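Local coordinates for protein NOVP (Streptomyces caeruleus, PDB 2WK1) that methylates the 4-hydroxyl of the noviose sugar with S-adenosyl-L-methionine, the penultimate step in making the antibiotic novobiocin, at residues I88-N93 with I269-D274. Sequence-based numbering, arbitrary orientation. Where two conformers were deposited one is given.
Sequences IKRLEN and ITIDRD. With SO4 (sulfate ion), chain D.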
loop_
_atom_site.group_PDB
_atom_site.type_symbol
_atom_site.label_atom_id
_atom_site.label_comp_id
_atom_site.label_asym_id
_atom_site.label_seq_id
_atom_site.Cartn_x
_atom_site.Cartn_y
_atom_site.Cartn_z
ATOM N N ILE A 88 -11.458 7.750 -0.432
ATOM C CA ILE A 88 -11.899 6.372 -0.581
ATOM C C ILE A 88 -13.206 6.244 -1.386
ATOM O O ILE A 88 -13.327 5.369 -2.249
ATOM C CB ILE A 88 -12.063 5.678 0.796
ATOM C CG1 ILE A 88 -10.710 5.592 1.531
ATOM C CG2 ILE A 88 -12.718 4.310 0.668
ATOM C CD1 ILE A 88 -9.654 4.700 0.929
ATOM N N LYS A 89 -14.209 7.082 -1.094
ATOM C CA LYS A 89 -15.482 6.943 -1.784
ATOM C C LYS A 89 -15.347 7.199 -3.295
ATOM O O LYS A 89 -15.936 6.488 -4.101
ATOM C CB LYS A 89 -16.545 7.829 -1.168
ATOM C CG LYS A 89 -16.971 7.358 0.235
ATOM C CD LYS A 89 -18.071 8.209 0.836
ATOM C CE LYS A 89 -18.482 7.773 2.235
ATOM N NZ LYS A 89 -19.705 8.553 2.639
ATOM N N ARG A 90 -14.586 8.217 -3.688
ATOM C CA ARG A 90 -14.391 8.465 -5.102
ATOM C C ARG A 90 -13.509 7.383 -5.767
ATOM O O ARG A 90 -13.719 7.065 -6.938
ATOM C CB ARG A 90 -13.917 9.891 -5.395
ATOM C CG ARG A 90 -15.076 10.869 -5.571
ATOM C CD ARG A 90 -14.653 12.340 -5.627
ATOM N NE ARG A 90 -14.483 12.884 -4.300
ATOM C CZ ARG A 90 -13.590 13.806 -3.940
ATOM N NH1 ARG A 90 -12.713 14.300 -4.788
ATOM N NH2 ARG A 90 -13.550 14.204 -2.687
ATOM N N LEU A 91 -12.556 6.813 -5.037
ATOM C CA LEU A 91 -11.813 5.655 -5.589
ATOM C C LEU A 91 -12.732 4.451 -5.779
ATOM O O LEU A 91 -12.664 3.768 -6.789
ATOM C CB LEU A 91 -10.623 5.292 -4.688
ATOM C CG LEU A 91 -9.419 6.230 -4.712
ATOM C CD1 LEU A 91 -8.522 5.969 -3.496
ATOM C CD2 LEU A 91 -8.618 6.147 -6.010
ATOM N N GLU A 92 -13.594 4.203 -4.792
ATOM C CA GLU A 92 -14.550 3.117 -4.918
ATOM C C GLU A 92 -15.494 3.315 -6.109
ATOM O O GLU A 92 -15.844 2.360 -6.789
ATOM C CB GLU A 92 -15.335 2.892 -3.609
ATOM C CG GLU A 92 -14.476 2.286 -2.495
ATOM C CD GLU A 92 -15.119 2.254 -1.092
ATOM O OE1 GLU A 92 -16.026 3.078 -0.786
ATOM O OE2 GLU A 92 -14.657 1.424 -0.262
ATOM N N ASN A 93 -15.882 4.565 -6.373
ATOM C CA ASN A 93 -16.679 4.869 -7.561
ATOM C C ASN A 93 -15.961 4.519 -8.857
ATOM O O ASN A 93 -16.559 3.976 -9.777
ATOM C CB ASN A 93 -17.087 6.345 -7.530
ATOM C CG ASN A 93 -17.700 6.820 -8.835
ATOM O OD1 ASN A 93 -17.016 7.483 -9.617
ATOM N ND2 ASN A 93 -18.956 6.458 -9.092
ATOM N N ILE A 269 -25.825 11.131 -10.465
ATOM C CA ILE A 269 -25.852 10.378 -9.235
ATOM C C ILE A 269 -24.715 10.798 -8.346
ATOM O O ILE A 269 -23.595 10.932 -8.794
ATOM C CB ILE A 269 -25.615 8.662 -9.520
ATOM C CG1 ILE A 269 -26.649 8.221 -10.531
ATOM C CG2 ILE A 269 -25.533 7.948 -8.209
ATOM C CD1 ILE A 269 -26.205 7.169 -11.455
ATOM N N THR A 270 -24.992 11.009 -7.079
ATOM C CA THR A 270 -23.947 11.455 -6.183
ATOM C C THR A 270 -23.011 10.334 -5.764
ATOM O O THR A 270 -23.394 9.157 -5.747
ATOM C CB THR A 270 -24.492 12.121 -4.915
ATOM O OG1 THR A 270 -24.950 11.105 -4.004
ATOM C CG2 THR A 270 -25.596 13.157 -5.203
ATOM N N ILE A 271 -21.782 10.724 -5.412
ATOM C CA ILE A 271 -20.766 9.808 -4.882
ATOM C C ILE A 271 -20.477 10.033 -3.400
ATOM O O ILE A 271 -20.505 9.112 -2.588
ATOM C CB ILE A 271 -19.441 9.950 -5.678
ATOM C CG1 ILE A 271 -19.669 9.643 -7.156
ATOM C CG2 ILE A 271 -18.392 9.036 -5.075
ATOM C CD1 ILE A 271 -18.606 10.118 -8.116
ATOM N N ASP A 272 -20.203 11.273 -3.069
ATOM C CA ASP A 272 -19.814 11.646 -1.711
ATOM C C ASP A 272 -20.327 13.056 -1.419
ATOM O O ASP A 272 -21.455 13.373 -1.831
ATOM C CB ASP A 272 -18.306 11.424 -1.470
ATOM C CG ASP A 272 -17.409 12.147 -2.469
ATOM O OD1 ASP A 272 -17.884 13.005 -3.240
ATOM O OD2 ASP A 272 -16.196 11.862 -2.441
ATOM N N ARG A 273 -19.555 13.902 -0.742
ATOM C CA ARG A 273 -19.986 15.279 -0.513
ATOM C C ARG A 273 -19.628 16.183 -1.687
ATOM O O ARG A 273 -19.948 17.389 -1.641
ATOM C CB ARG A 273 -19.342 15.834 0.761
ATOM C CG ARG A 273 -19.638 14.972 1.976
ATOM C CD ARG A 273 -19.070 15.590 3.228
ATOM N NE ARG A 273 -19.761 16.789 3.699
ATOM C CZ ARG A 273 -20.688 16.816 4.656
ATOM N NH1 ARG A 273 -21.151 15.703 5.198
ATOM N NH2 ARG A 273 -21.197 17.977 5.029
ATOM N N ASP A 274 -18.972 15.646 -2.730
ATOM C CA ASP A 274 -18.428 16.457 -3.830
ATOM C C ASP A 274 -18.775 15.937 -5.219
ATOM O O ASP A 274 -19.283 16.688 -6.069
ATOM C CB ASP A 274 -16.921 16.557 -3.722
ATOM C CG ASP A 274 -16.499 17.360 -2.520
ATOM O OD1 ASP A 274 -16.633 18.618 -2.543
ATOM O OD2 ASP A 274 -16.057 16.750 -1.525
HETATM S S SO4 D . -19.658 20.479 2.829
HETATM O O1 SO4 D . -20.905 21.214 2.619
HETATM O O2 SO4 D . -19.726 19.319 1.955
HETATM O O3 SO4 D . -19.607 20.080 4.246
HETATM O O4 SO4 D . -18.500 21.311 2.504
HETATM O O HOH W 1 -14.024 10.227 -1.718
#
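Lys89 and Arg90, near the start of helix 87-103, come closest to Asp272 and Ile271 of the loop that follows edge strand 269-270, with 6.4 Å between the CA atoms of Lys89 and Asp272. How a buried arginine can pin a loop to a helix is well illustrated here. Bent at chi3, the Arg90 chain brings NE to Asp272 OD2 at 2.7 Å, an almost straight bond (176°) into the syn lone pair. That oxygen lies in the guanidinium plane, yet the carboxylate itself is turned 75° to it. A water joins the same pair a second way: it accepts from Arg90 N and lies 2.8 Å from Asp272 OD2, to which it can donate. The other oxygen, Asp272 OD1, folds the loop back as an Asx turn, taking Asp274 N at 2.9 Å from above the carboxylate plane, and also receives Gly275 N. Asp274 then places its CB over one guanidinium face, offset toward the rim; its OD2 makes a long ion pair (3.8 Å) with Arg90 NH2, well out of the guanidinium plane so that no N-H points at it, and pairs more strongly with Arg76. The loop leads into strand 276-279, the antiparallel strand within the class I, Rossmann-like methyltransferase sheet. Arg90 NH1 makes a salt bridge to Asp243 OD1, so the same arginine links the loop to the predicted magnesium site, while NH2 bonds to the carbonyls of Glu74 and Gly75. Away from the charges, Ile271 crosses Asn93 at about a right angle: its CD1 approaches Asn93 OD1 at 3.4 Å and its CG1 lies against ND2. The Asn93 amide is brought there by CG lying opposite the backbone N (chi1 170°). Ile271 CG2, meanwhile, packs on Arg90 CG at 3.8 Å, and the extended Lys89 chain runs obliquely past Asp272 CB, with its CB and CD each 4.0 Å from it.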